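Local coordinates for protein purine nucleoside phosphorylase (Schistosoma mansoni, PDB 5KO5) that probably catalyses the reversible phosphorolysis of purine nucleosides to the free base and ribose 1-phosphate, and here holds cytosine in its ligand pocket, at residues P225-A230 / I235-V240; D17-V22 / G68-G73; R78-M83 / E279-L284. All blocks are in the same frame, centred on the assembly; numbering follows the deposited sequence.

Contact 1 of 3, residues P225-A230 / I235-V240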
ATOM      1  N   PRO A 225       5.622  12.629   0.889  1.00 11.37           N
ATOM      2  CA  PRO A 225       6.846  12.228   0.163  1.00 10.87           C
ATOM      3  C   PRO A 225       7.931  13.286   0.230  1.00 10.65           C
ATOM      4  O   PRO A 225       9.093  12.970   0.517  1.00 12.00           O
ATOM      5  CB  PRO A 225       6.347  11.985  -1.274  1.00 12.22           C
ATOM      6  CG  PRO A 225       4.865  11.634  -1.088  1.00 12.75           C
ATOM      7  CD  PRO A 225       4.418  12.538   0.035  1.00 12.82           C
ATOM      8  N   GLU A 226       7.551  14.550   0.043  1.00 13.47           N
ATOM      9  CA  GLU A 226       8.534  15.628   0.088  1.00 13.58           C
ATOM     10  C   GLU A 226       9.104  15.785   1.482  1.00 12.49           C
ATOM     11  O   GLU A 226      10.310  16.027   1.635  1.00 13.72           O
ATOM     12  CB  GLU A 226       7.891  16.947  -0.349  1.00 18.19           C
ATOM     13  CG  GLU A 226       7.503  16.993  -1.800  1.00 23.31           C
ATOM     14  CD  GLU A 226       6.040  16.699  -2.025  1.00 37.13           C
ATOM     15  OE1 GLU A 226       5.519  15.790  -1.360  1.00 26.31           O
ATOM     16  OE2 GLU A 226       5.413  17.376  -2.872  1.00 43.27           O
ATOM     17  N   VAL A 227       8.252  15.679   2.510  1.00 12.21           N
ATOM     18  CA  VAL A 227       8.707  15.750   3.894  1.00 13.12           C
ATOM     19  C   VAL A 227       9.771  14.699   4.164  1.00 12.26           C
ATOM     20  O   VAL A 227      10.787  14.975   4.817  1.00 13.15           O
ATOM     21  CB  VAL A 227       7.518  15.592   4.864  1.00 14.56           C
ATOM     22  CG1 VAL A 227       8.022  15.448   6.293  1.00 15.34           C
ATOM     23  CG2 VAL A 227       6.567  16.781   4.756  1.00 15.27           C
ATOM     24  N   ILE A 228       9.555  13.476   3.675  1.00 11.86           N
ATOM     25  CA  ILE A 228      10.485  12.391   3.957  1.00 10.74           C
ATOM     26  C   ILE A 228      11.811  12.623   3.248  1.00 11.70           C
ATOM     27  O   ILE A 228      12.877  12.429   3.838  1.00 12.01           O
ATOM     28  CB  ILE A 228       9.839  11.046   3.601  1.00 11.73           C
ATOM     29  CG1 ILE A 228       8.766  10.729   4.644  1.00 11.36           C
ATOM     30  CG2 ILE A 228      10.881   9.924   3.506  1.00 12.24           C
ATOM     31  CD1 ILE A 228       7.894   9.506   4.312  1.00 12.95           C
ATOM     32  N   ILE A 229      11.775  13.058   1.984  1.00 11.46           N
ATOM     33  CA  ILE A 229      13.032  13.317   1.281  1.00 11.64           C
ATOM     34  C   ILE A 229      13.789  14.450   1.958  1.00 11.85           C
ATOM     35  O   ILE A 229      15.011  14.374   2.138  1.00 12.29           O
ATOM     36  CB  ILE A 229      12.782  13.586  -0.218  1.00 11.40           C
ATOM     37  CG1 ILE A 229      12.146  12.364  -0.890  1.00 11.85           C
ATOM     38  CG2 ILE A 229      14.105  13.956  -0.908  1.00 12.52           C
ATOM     39  CD1 ILE A 229      12.935  11.048  -0.722  1.00 12.38           C
ATOM     40  N   ALA A 230      13.075  15.502   2.368  1.00 12.78           N
ATOM     41  CA  ALA A 230      13.713  16.613   3.072  1.00 11.89           C
ATOM     42  C   ALA A 230      14.319  16.147   4.393  1.00 13.69           C
ATOM     43  O   ALA A 230      15.485  16.449   4.697  1.00 13.37           O
ATOM     44  CB  ALA A 230      12.690  17.726   3.310  1.00 14.33           C
ATOM     45  N   ILE A 235      16.891  18.722   5.796  1.00 16.11           N
ATOM     46  CA  ILE A 235      16.161  19.964   5.581  1.00 15.65           C
ATOM     47  C   ILE A 235      14.987  19.997   6.552  1.00 15.08           C
ATOM     48  O   ILE A 235      14.207  19.038   6.634  1.00 17.05           O
ATOM     49  CB  ILE A 235      15.682  20.057   4.120  1.00 15.44           C
ATOM     50  CG1 ILE A 235      16.876  20.210   3.173  1.00 15.48           C
ATOM     51  CG2 ILE A 235      14.698  21.213   3.934  1.00 16.56           C
ATOM     52  CD1 ILE A 235      16.493  20.188   1.714  1.00 18.35           C
ATOM     53  N   LYS A 236      14.861  21.095   7.294  1.00 15.80           N
ATOM     54  CA  LYS A 236      13.742  21.268   8.213  1.00 16.96           C
ATOM     55  C   LYS A 236      12.493  21.629   7.421  1.00 17.23           C
ATOM     56  O   LYS A 236      12.573  22.258   6.367  1.00 18.17           O
ATOM     57  CB  LYS A 236      14.061  22.382   9.217  1.00 18.48           C
ATOM     58  CG  LYS A 236      15.238  22.072  10.124  1.00 19.72           C
ATOM     59  CD  LYS A 236      15.440  23.204  11.129  1.00 27.00           C
ATOM     60  CE  LYS A 236      16.639  22.952  12.018  1.00 51.00           C
ATOM     61  NZ  LYS A 236      17.904  22.949  11.234  1.00 65.60           N
ATOM     62  N   VAL A 237      11.332  21.238   7.941  1.00 16.00           N
ATOM     63  CA  VAL A 237      10.080  21.369   7.204  1.00 13.96           C
ATOM     64  C   VAL A 237       9.021  22.043   8.064  1.00 14.33           C
ATOM     65  O   VAL A 237       8.875  21.722   9.248  1.00 18.27           O
ATOM     66  CB  VAL A 237       9.549  19.996   6.737  1.00 14.90           C
ATOM     67  CG1 VAL A 237       8.169  20.157   6.098  1.00 19.37           C
ATOM     68  CG2 VAL A 237      10.504  19.353   5.759  1.00 17.23           C
ATOM     69  N   LEU A 238       8.274  22.965   7.451  1.00 16.55           N
ATOM     70  CA  LEU A 238       6.993  23.443   7.955  1.00 15.13           C
ATOM     71  C   LEU A 238       5.963  23.098   6.890  1.00 15.48           C
ATOM     72  O   LEU A 238       6.142  23.463   5.725  1.00 16.32           O
ATOM     73  CB  LEU A 238       7.004  24.963   8.134  1.00 16.63           C
ATOM     74  CG  LEU A 238       5.634  25.548   8.481  1.00 18.52           C
ATOM     75  CD1 LEU A 238       5.187  25.117   9.879  1.00 20.30           C
ATOM     76  CD2 LEU A 238       5.659  27.062   8.372  1.00 21.76           C
ATOM     77  N   ALA A 239       4.910  22.378   7.274  1.00 15.12           N
ATOM     78  CA  ALA A 239       3.868  21.978   6.339  1.00 13.47           C
ATOM     79  C   ALA A 239       2.531  22.425   6.898  1.00 15.46           C
ATOM     80  O   ALA A 239       2.227  22.153   8.062  1.00 17.26           O
ATOM     81  CB  ALA A 239       3.865  20.459   6.148  1.00 15.02           C
ATOM     82  N   VAL A 240       1.733  23.106   6.071  1.00 16.66           N
ATOM     83  CA  VAL A 240       0.458  23.671   6.496  1.00 16.66           C
ATOM     84  C   VAL A 240      -0.623  23.205   5.534  1.00 16.11           C
ATOM     85  O   VAL A 240      -0.488  23.377   4.319  1.00 17.15           O
ATOM     86  CB  VAL A 240       0.516  25.210   6.531  1.00 15.92           C
ATOM     87  CG1 VAL A 240      -0.847  25.786   6.915  1.00 21.15           C
ATOM     88  CG2 VAL A 240       1.604  25.661   7.494  1.00 18.59           C
TER
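Ala-230 and Ile-235 are where helix 224-232 turns over into strand 236-246: their CA atoms lie 4.8 Å apart, and the backbone N of Ile-235 donates to the carbonyl O of Ala-230 at 2.9 Å. The N-H points fairly directly at the oxygen (157°), but the donor stands above the carbonyl plane, 41° out of it. From this bonded end helix and strand diverge, and the CA atoms of Val-227 and Val-237 are already 6.7 Å from each other. The methyl of Ala-230 sits at the narrow end, with CB 3.7 Å from Val-237 CG2 and 3.9 Å from Ile-235 CB. One helical turn back, Val-227 brings CG2 to within 4.0 Å of Val-237 CG1, the two side chains crossing nearly at right angles. Val-237 therefore serves both helix residues, a methyl for each; with CG1 anti to the backbone N (chi1 174°), CG2 lies beside that nitrogen, where it meets Ala-230. Leu-113 and Ile-115 of strand 112-121 close the same apolar layer, touching Ala-230 and Val-227 respectively. This is a tight helix-to-strand connection of an alpha/beta fold, in which a helix packs on the mixed sheet of the phosphorylase superfamily and the chain returns directly into a central strand.

Contact 2 of 3, residues D17-V22 / G68-G73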
ATOM      1  N   ASP A  17      24.165  22.342 -10.780  1.00 22.00           N
ATOM      2  CA  ASP A  17      25.154  23.111 -11.535  1.00 29.20           C
ATOM      3  C   ASP A  17      24.486  23.978 -12.595  1.00 26.44           C
ATOM      4  O   ASP A  17      24.826  25.158 -12.754  1.00 30.54           O
ATOM      5  CB  ASP A  17      26.154  22.167 -12.198  1.00 39.80           C
ATOM      6  CG  ASP A  17      27.162  21.605 -11.225  1.00 65.01           C
ATOM      7  OD1 ASP A  17      27.251  22.122 -10.092  1.00 73.88           O
ATOM      8  OD2 ASP A  17      27.874  20.650 -11.601  1.00 75.52           O
ATOM      9  N   TYR A  18      23.543  23.402 -13.344  1.00 27.71           N
ATOM     10  CA  TYR A  18      22.835  24.175 -14.359  1.00 27.49           C
ATOM     11  C   TYR A  18      22.083  25.335 -13.723  1.00 26.56           C
ATOM     12  O   TYR A  18      22.151  26.471 -14.201  1.00 28.30           O
ATOM     13  CB  TYR A  18      21.866  23.268 -15.123  1.00 25.71           C
ATOM     14  CG  TYR A  18      21.022  24.000 -16.149  1.00 26.95           C
ATOM     15  CD1 TYR A  18      21.497  24.243 -17.434  1.00 30.37           C
ATOM     16  CD2 TYR A  18      19.743  24.450 -15.828  1.00 26.29           C
ATOM     17  CE1 TYR A  18      20.724  24.908 -18.367  1.00 35.03           C
ATOM     18  CE2 TYR A  18      18.965  25.119 -16.750  1.00 28.27           C
ATOM     19  CZ  TYR A  18      19.459  25.346 -18.019  1.00 30.72           C
ATOM     20  OH  TYR A  18      18.685  26.009 -18.940  1.00 35.79           O
ATOM     21  N   ILE A  19      21.359  25.060 -12.639  1.00 25.11           N
ATOM     22  CA  ILE A  19      20.544  26.080 -11.986  1.00 24.74           C
ATOM     23  C   ILE A  19      21.417  27.205 -11.438  1.00 28.59           C
ATOM     24  O   ILE A  19      21.081  28.389 -11.570  1.00 32.98           O
ATOM     25  CB  ILE A  19      19.684  25.432 -10.886  1.00 23.29           C
ATOM     26  CG1 ILE A  19      18.652  24.479 -11.496  1.00 23.14           C
ATOM     27  CG2 ILE A  19      19.007  26.504 -10.031  1.00 28.28           C
ATOM     28  CD1 ILE A  19      18.214  23.397 -10.535  1.00 20.24           C
ATOM     29  N   LYS A  20      22.544  26.856 -10.811  1.00 31.62           N
ATOM     30  CA  LYS A  20      23.428  27.880 -10.262  1.00 37.93           C
ATOM     31  C   LYS A  20      23.937  28.813 -11.353  1.00 38.12           C
ATOM     32  O   LYS A  20      24.005  30.034 -11.156  1.00 40.23           O
ATOM     33  CB  LYS A  20      24.595  27.231  -9.516  1.00 34.62           C
ATOM     34  CG  LYS A  20      24.224  26.693  -8.143  1.00 38.75           C
ATOM     35  CD  LYS A  20      25.436  26.247  -7.343  1.00 40.93           C
ATOM     36  CE  LYS A  20      25.923  24.880  -7.776  1.00 51.28           C
ATOM     37  NZ  LYS A  20      26.943  24.339  -6.833  1.00 61.28           N
ATOM     38  N   ARG A  21      24.291  28.257 -12.513  1.00 35.87           N
ATOM     39  CA  ARG A  21      24.764  29.081 -13.623  1.00 40.74           C
ATOM     40  C   ARG A  21      23.681  30.039 -14.094  1.00 47.40           C
ATOM     41  O   ARG A  21      23.917  31.244 -14.237  1.00 56.59           O
ATOM     42  CB  ARG A  21      25.184  28.187 -14.786  1.00 47.29           C
ATOM     43  CG  ARG A  21      26.531  27.506 -14.652  1.00 60.13           C
ATOM     44  CD  ARG A  21      26.669  26.468 -15.753  1.00 68.47           C
ATOM     45  NE  ARG A  21      25.967  26.891 -16.963  1.00 73.05           N
ATOM     46  CZ  ARG A  21      25.345  26.064 -17.797  1.00 67.90           C
ATOM     47  NH1 ARG A  21      24.728  26.540 -18.872  1.00 63.97           N
ATOM     48  NH2 ARG A  21      25.331  24.760 -17.552  1.00 62.09           N
ATOM     49  N   VAL A  22      22.484  29.516 -14.351  1.00 37.29           N
ATOM     50  CA  VAL A  22      21.453  30.297 -15.024  1.00 38.20           C
ATOM     51  C   VAL A  22      20.787  31.303 -14.083  1.00 40.98           C
ATOM     52  O   VAL A  22      20.296  32.344 -14.531  1.00 40.90           O
ATOM     53  CB  VAL A  22      20.446  29.338 -15.689  1.00 39.97           C
ATOM     54  CG1 VAL A  22      19.348  30.100 -16.394  1.00 48.15           C
ATOM     55  CG2 VAL A  22      21.165  28.433 -16.674  1.00 45.15           C
ATOM     56  N   GLY A  68       5.455  23.850 -15.148  1.00 23.55           N
ATOM     57  CA  GLY A  68       6.553  23.154 -14.505  1.00 22.35           C
ATOM     58  C   GLY A  68       7.828  23.973 -14.528  1.00 24.07           C
ATOM     59  O   GLY A  68       8.653  23.818 -15.435  1.00 25.86           O
ATOM     60  N   ASN A  69       7.993  24.865 -13.547  1.00 22.08           N
ATOM     61  CA  ASN A  69       9.127  25.775 -13.488  1.00 23.47           C
ATOM     62  C   ASN A  69       9.711  25.774 -12.086  1.00 21.21           C
ATOM     63  O   ASN A  69       8.980  25.648 -11.101  1.00 22.18           O
ATOM     64  CB  ASN A  69       8.703  27.223 -13.754  1.00 24.24           C
ATOM     65  CG  ASN A  69       8.194  27.447 -15.157  1.00 26.26           C
ATOM     66  OD1 ASN A  69       8.784  26.974 -16.133  1.00 29.12           O
ATOM     67  ND2 ASN A  69       7.102  28.188 -15.270  1.00 30.95           N
ATOM     68  N   LEU A  70      11.030  25.909 -12.009  1.00 22.22           N
ATOM     69  CA  LEU A  70      11.703  26.300 -10.780  1.00 21.40           C
ATOM     70  C   LEU A  70      11.876  27.812 -10.813  1.00 24.90           C
ATOM     71  O   LEU A  70      12.359  28.360 -11.808  1.00 29.98           O
ATOM     72  CB  LEU A  70      13.076  25.636 -10.722  1.00 27.21           C
ATOM     73  CG  LEU A  70      13.594  25.150  -9.373  1.00 29.90           C
ATOM     74  CD1 LEU A  70      12.649  24.112  -8.773  1.00 23.07           C
ATOM     75  CD2 LEU A  70      14.990  24.568  -9.548  1.00 25.89           C
ATOM     76  N   VAL A  71      11.471  28.488  -9.743  1.00 21.77           N
ATOM     77  CA  VAL A  71      11.536  29.945  -9.667  1.00 22.99           C
ATOM     78  C   VAL A  71      12.432  30.325  -8.496  1.00 25.90           C
ATOM     79  O   VAL A  71      12.183  29.912  -7.356  1.00 24.98           O
ATOM     80  CB  VAL A  71      10.138  30.569  -9.524  1.00 23.82           C
ATOM     81  CG1 VAL A  71      10.224  32.090  -9.556  1.00 25.26           C
ATOM     82  CG2 VAL A  71       9.208  30.049 -10.618  1.00 26.72           C
ATOM     83  N   LEU A  72      13.479  31.100  -8.774  1.00 23.57           N
ATOM     84  CA  LEU A  72      14.415  31.542  -7.753  1.00 23.79           C
ATOM     85  C   LEU A  72      14.403  33.059  -7.665  1.00 27.16           C
ATOM     86  O   LEU A  72      14.242  33.755  -8.672  1.00 27.12           O
ATOM     87  CB  LEU A  72      15.846  31.079  -8.059  1.00 25.86           C
ATOM     88  CG  LEU A  72      16.054  29.563  -8.027  1.00 26.03           C
ATOM     89  CD1 LEU A  72      15.951  28.969  -9.421  1.00 33.43           C
ATOM     90  CD2 LEU A  72      17.383  29.221  -7.380  1.00 27.45           C
ATOM     91  N   GLY A  73      14.594  33.564  -6.450  1.00 25.73           N
ATOM     92  CA  GLY A  73      14.644  35.005  -6.245  1.00 27.05           C
ATOM     93  C   GLY A  73      14.587  35.335  -4.773  1.00 31.48           C
ATOM     94  O   GLY A  73      14.975  34.527  -3.928  1.00 28.64           O
TER
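Ile-19 joins helix 9-23 to strand 69-75 by inserting its two branches against two leucines of the strand, and the contact between the segments is wholly apolar. The longer branch meets Leu-70: Ile-19 CD1 comes to 3.6 Å from Leu-70 CD2, and the same leucine methyl also lies 4.1 Å from Ile-19 CG1. The shorter branch serves Leu-72, whose two methyls both face Ile-19 CG2, CD1 at 4.0 Å and CD2 at 4.1 Å. In each pair the side chains cross at about a right angle. This division of labour is helped by the first torsion of Ile-19 (chi1 -66°), which sets CG2 anti to the backbone N and sends CG1 back beside that nitrogen, so that the two branches part toward different leucines. Leu-70 and Leu-72, two apart on the strand, present their side chains on the same face of the sheet. The backbones stay well separated, with 8.9 Å between the CA atoms of Ile-19 and Leu-70.

Further apolar packing comes from around the pair. Val-104 and Leu-108 of helix 95-108 also touch Ile-19, as does Ile-55, while Val-81 of the adjoining strand 78-84 lies against both leucines.

The polar interactions run within the separate elements. On the exposed side of the helix Lys-20 NZ and Asp-17 OD1 form a long salt bridge of 4.0 Å, and in the strand Asn-69 ND2 bonds to Gln-84 OE1. Backbone bonds of Leu-70 and Leu-72 to Ile-50 and Lys-48 tie this strand to antiparallel strand 47-51.

The arrangement is the helix-on-sheet packing of an alpha/beta fold: an N-terminal helix packed against strand 69-75 and beside helix 95-108, with Ile-19 as its link to this part of the strand.

Contact 3 of 3, residues R78-M83 / E279-L284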
ATOM      1  N   ARG A  78      14.976  37.260   1.903  1.00 29.47           N
ATOM      2  CA  ARG A  78      15.625  35.958   1.906  1.00 27.96           C
ATOM      3  C   ARG A  78      15.614  35.372   0.500  1.00 27.07           C
ATOM      4  O   ARG A  78      14.694  35.615  -0.286  1.00 30.45           O
ATOM      5  CB  ARG A  78      14.921  34.996   2.869  1.00 26.95           C
ATOM      6  CG  ARG A  78      14.788  35.525   4.294  1.00 30.16           C
ATOM      7  CD  ARG A  78      16.150  35.793   4.940  1.00 33.14           C
ATOM      8  NE  ARG A  78      17.065  34.660   4.797  1.00 38.72           N
ATOM      9  CZ  ARG A  78      17.143  33.638   5.647  1.00 39.48           C
ATOM     10  NH1 ARG A  78      16.355  33.587   6.714  1.00 32.85           N
ATOM     11  NH2 ARG A  78      18.012  32.661   5.427  1.00 39.54           N
ATOM     12  N   LYS A  79      16.643  34.588   0.190  1.00 26.31           N
ATOM     13  CA  LYS A  79      16.762  33.960  -1.117  1.00 25.55           C
ATOM     14  C   LYS A  79      16.042  32.620  -1.083  1.00 24.01           C
ATOM     15  O   LYS A  79      16.265  31.810  -0.177  1.00 23.32           O
ATOM     16  CB  LYS A  79      18.236  33.768  -1.471  1.00 25.69           C
ATOM     17  CG  LYS A  79      19.003  35.082  -1.539  1.00 30.50           C
ATOM     18  CD  LYS A  79      20.501  34.865  -1.667  1.00 35.89           C
ATOM     19  CE  LYS A  79      21.253  36.192  -1.627  1.00 46.26           C
ATOM     20  NZ  LYS A  79      22.730  36.004  -1.665  1.00 47.16           N
ATOM     21  N   ILE A  80      15.145  32.403  -2.045  1.00 23.66           N
ATOM     22  CA  ILE A  80      14.295  31.222  -2.033  1.00 22.46           C
ATOM     23  C   ILE A  80      14.311  30.552  -3.400  1.00 21.89           C
ATOM     24  O   ILE A  80      14.692  31.143  -4.412  1.00 22.56           O
ATOM     25  CB  ILE A  80      12.844  31.534  -1.590  1.00 24.50           C
ATOM     26  CG1 ILE A  80      12.074  32.244  -2.701  1.00 26.93           C
ATOM     27  CG2 ILE A  80      12.820  32.361  -0.302  1.00 24.46           C
ATOM     28  CD1 ILE A  80      11.033  31.363  -3.339  1.00 39.79           C
ATOM     29  N   VAL A  81      13.893  29.287  -3.407  1.00 20.80           N
ATOM     30  CA  VAL A  81      13.645  28.533  -4.631  1.00 20.62           C
ATOM     31  C   VAL A  81      12.281  27.875  -4.493  1.00 19.85           C
ATOM     32  O   VAL A  81      11.989  27.257  -3.465  1.00 20.70           O
ATOM     33  CB  VAL A  81      14.747  27.487  -4.909  1.00 19.57           C
ATOM     34  CG1 VAL A  81      14.992  26.586  -3.695  1.00 19.79           C
ATOM     35  CG2 VAL A  81      14.399  26.654  -6.132  1.00 24.32           C
ATOM     36  N   ALA A  82      11.437  28.024  -5.510  1.00 20.20           N
ATOM     37  CA  ALA A  82      10.071  27.516  -5.471  1.00 20.06           C
ATOM     38  C   ALA A  82       9.847  26.512  -6.591  1.00 21.74           C
ATOM     39  O   ALA A  82      10.343  26.695  -7.707  1.00 21.00           O
ATOM     40  CB  ALA A  82       9.070  28.659  -5.661  1.00 21.53           C
ATOM     41  N   MET A  83       9.062  25.472  -6.307  1.00 19.13           N
ATOM     42  CA  MET A  83       8.560  24.594  -7.360  1.00 19.02           C
ATOM     43  C   MET A  83       7.208  25.118  -7.818  1.00 21.83           C
ATOM     44  O   MET A  83       6.246  25.125  -7.047  1.00 26.23           O
ATOM     45  CB  MET A  83       8.441  23.153  -6.873  1.00 18.22           C
ATOM     46  CG  MET A  83       9.775  22.539  -6.531  1.00 17.97           C
ATOM     47  SD  MET A  83       9.707  20.762  -6.214  1.00 20.66           S
ATOM     48  CE  MET A  83       9.450  20.123  -7.877  1.00 18.89           C
ATOM     49  N   GLU A 279       5.628  36.556   5.775  1.00 20.72           N
ATOM     50  CA  GLU A 279       6.119  36.953   7.091  1.00 22.61           C
ATOM     51  C   GLU A 279       6.925  35.836   7.748  1.00 22.84           C
ATOM     52  O   GLU A 279       7.938  36.103   8.404  1.00 25.72           O
ATOM     53  CB  GLU A 279       4.963  37.408   7.984  1.00 26.12           C
ATOM     54  CG  GLU A 279       5.394  37.880   9.376  1.00 25.86           C
ATOM     55  CD  GLU A 279       6.155  39.194   9.369  1.00 36.15           C
ATOM     56  OE1 GLU A 279       6.263  39.832   8.300  1.00 36.86           O
ATOM     57  OE2 GLU A 279       6.651  39.587  10.446  1.00 45.24           O
ATOM     58  N   ILE A 280       6.499  34.581   7.585  1.00 20.63           N
ATOM     59  CA  ILE A 280       7.300  33.463   8.087  1.00 22.12           C
ATOM     60  C   ILE A 280       8.703  33.518   7.496  1.00 24.62           C
ATOM     61  O   ILE A 280       9.705  33.401   8.211  1.00 25.40           O
ATOM     62  CB  ILE A 280       6.608  32.118   7.805  1.00 21.01           C
ATOM     63  CG1 ILE A 280       5.343  31.973   8.658  1.00 22.04           C
ATOM     64  CG2 ILE A 280       7.576  30.956   8.068  1.00 23.05           C
ATOM     65  CD1 ILE A 280       4.440  30.823   8.223  1.00 21.69           C
ATOM     66  N   ILE A 281       8.791  33.732   6.179  1.00 24.60           N
ATOM     67  CA  ILE A 281      10.085  33.810   5.505  1.00 24.45           C
ATOM     68  C   ILE A 281      10.944  34.930   6.091  1.00 25.03           C
ATOM     69  O   ILE A 281      12.121  34.727   6.415  1.00 29.17           O
ATOM     70  CB  ILE A 281       9.890  33.945   3.983  1.00 24.57           C
ATOM     71  CG1 ILE A 281       9.315  32.648   3.410  1.00 25.71           C
ATOM     72  CG2 ILE A 281      11.204  34.299   3.295  1.00 26.90           C
ATOM     73  CD1 ILE A 281       8.837  32.758   1.970  1.00 24.69           C
ATOM     74  N   THR A 282      10.367  36.129   6.248  1.00 26.82           N
ATOM     75  CA  THR A 282      11.140  37.245   6.796  1.00 31.48           C
ATOM     76  C   THR A 282      11.594  36.979   8.225  1.00 30.57           C
ATOM     77  O   THR A 282      12.625  37.510   8.658  1.00 33.69           O
ATOM     78  CB  THR A 282      10.339  38.550   6.766  1.00 36.34           C
ATOM     79  OG1 THR A 282       9.405  38.566   7.852  1.00 44.78           O
ATOM     80  CG2 THR A 282       9.594  38.702   5.472  1.00 29.51           C
ATOM     81  N   ARG A 283      10.845  36.168   8.971  1.00 30.20           N
ATOM     82  CA  ARG A 283      11.118  35.945  10.384  1.00 28.87           C
ATOM     83  C   ARG A 283      11.979  34.714  10.653  1.00 29.22           C
ATOM     84  O   ARG A 283      12.419  34.522  11.792  1.00 30.92           O
ATOM     85  CB  ARG A 283       9.802  35.855  11.165  1.00 27.77           C
ATOM     86  CG  ARG A 283       8.975  37.140  11.128  1.00 28.19           C
ATOM     87  CD  ARG A 283       9.311  38.062  12.290  1.00 32.40           C
ATOM     88  NE  ARG A 283       8.871  37.499  13.561  1.00 35.37           N
ATOM     89  CZ  ARG A 283       7.647  37.646  14.056  1.00 33.22           C
ATOM     90  NH1 ARG A 283       6.739  38.343  13.387  1.00 31.75           N
ATOM     91  NH2 ARG A 283       7.332  37.095  15.218  1.00 31.34           N
ATOM     92  N   LEU A 284      12.230  33.888   9.641  1.00 28.68           N
ATOM     93  CA  LEU A 284      13.057  32.706   9.824  1.00 35.03           C
ATOM     94  C   LEU A 284      14.434  33.090  10.357  1.00 40.96           C
ATOM     95  O   LEU A 284      14.963  34.155  10.014  1.00 42.50           O
ATOM     96  CB  LEU A 284      13.220  31.978   8.493  1.00 35.45           C
ATOM     97  CG  LEU A 284      11.952  31.230   8.112  1.00 30.69           C
ATOM     98  CD1 LEU A 284      12.084  30.537   6.771  1.00 33.63           C
ATOM     99  CD2 LEU A 284      11.613  30.249   9.207  1.00 36.19           C
TER
HETATM  100  O   HOH W   1      14.683  35.162   7.729  1.00 38.72           O
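Arg-78 meets the C-terminal end of helix 259-283 with both the aliphatic and the charged parts of its side chain. The apolar part is brief: Arg-78 CB lies 3.8 Å from Ile-281 CG2, with CG close beside it, and Ile-80 CG2 approaches the same methyl more loosely, at 4.4 Å. Bends at chi2 (-61°) and chi3 (-49°) fold the arginine chain so that its guanidinium comes round to the last turn of the helix. There a water in the guanidinium plane lies 2.5 Å from NH1, 2.5 Å from Leu-284 O and 2.9 Å from Ile-281 O; the two shorter distances are unusually small, so the details of this bridge are doubtful. Leu-284 O itself stands near the plane at the edge of the guanidinium, 3.6 Å from NH1. The positive charge thus faces carbonyls of a helix end, which is probably favourable, and NH2 has a salt bridge to Asp-28. Within the helix, Thr-282 OG1 bonds to Glu-279 O at 2.9 Å, while Arg-283 NH1 pairs with Glu-279 OE2. Ile-29 of parallel strand 29-32 touches Arg-78, Ile-80 and Leu-284, and helix 170-182 also packs on this helix end, Ile-179 on Ile-280 and Arg-283, and Leu-172 on Leu-284.

In the fold
All three contacts set a helix against one mixed sheet. Contacts 2 and 3 use neighbouring antiparallel strands, 69-75 and 78-84, probably bonded through Val-71 O to Ala-82 N and Gly-73 O to Ile-80 N; their centres are 16 Å apart. Contact 1 lies on strand 236-246, its centre 15 Å from that of contact 3, which it meets where Leu-238 packs on Ile-280, and 20 Å from contact 2 without touching it. Along the chain contact 2 closes first, and contact 1 is then nested inside the long loop closed by contact 3. The C-terminal helix is thus brought back to an early strand, while strand 236-246 runs on to Asn-245 of the cytosine pocket.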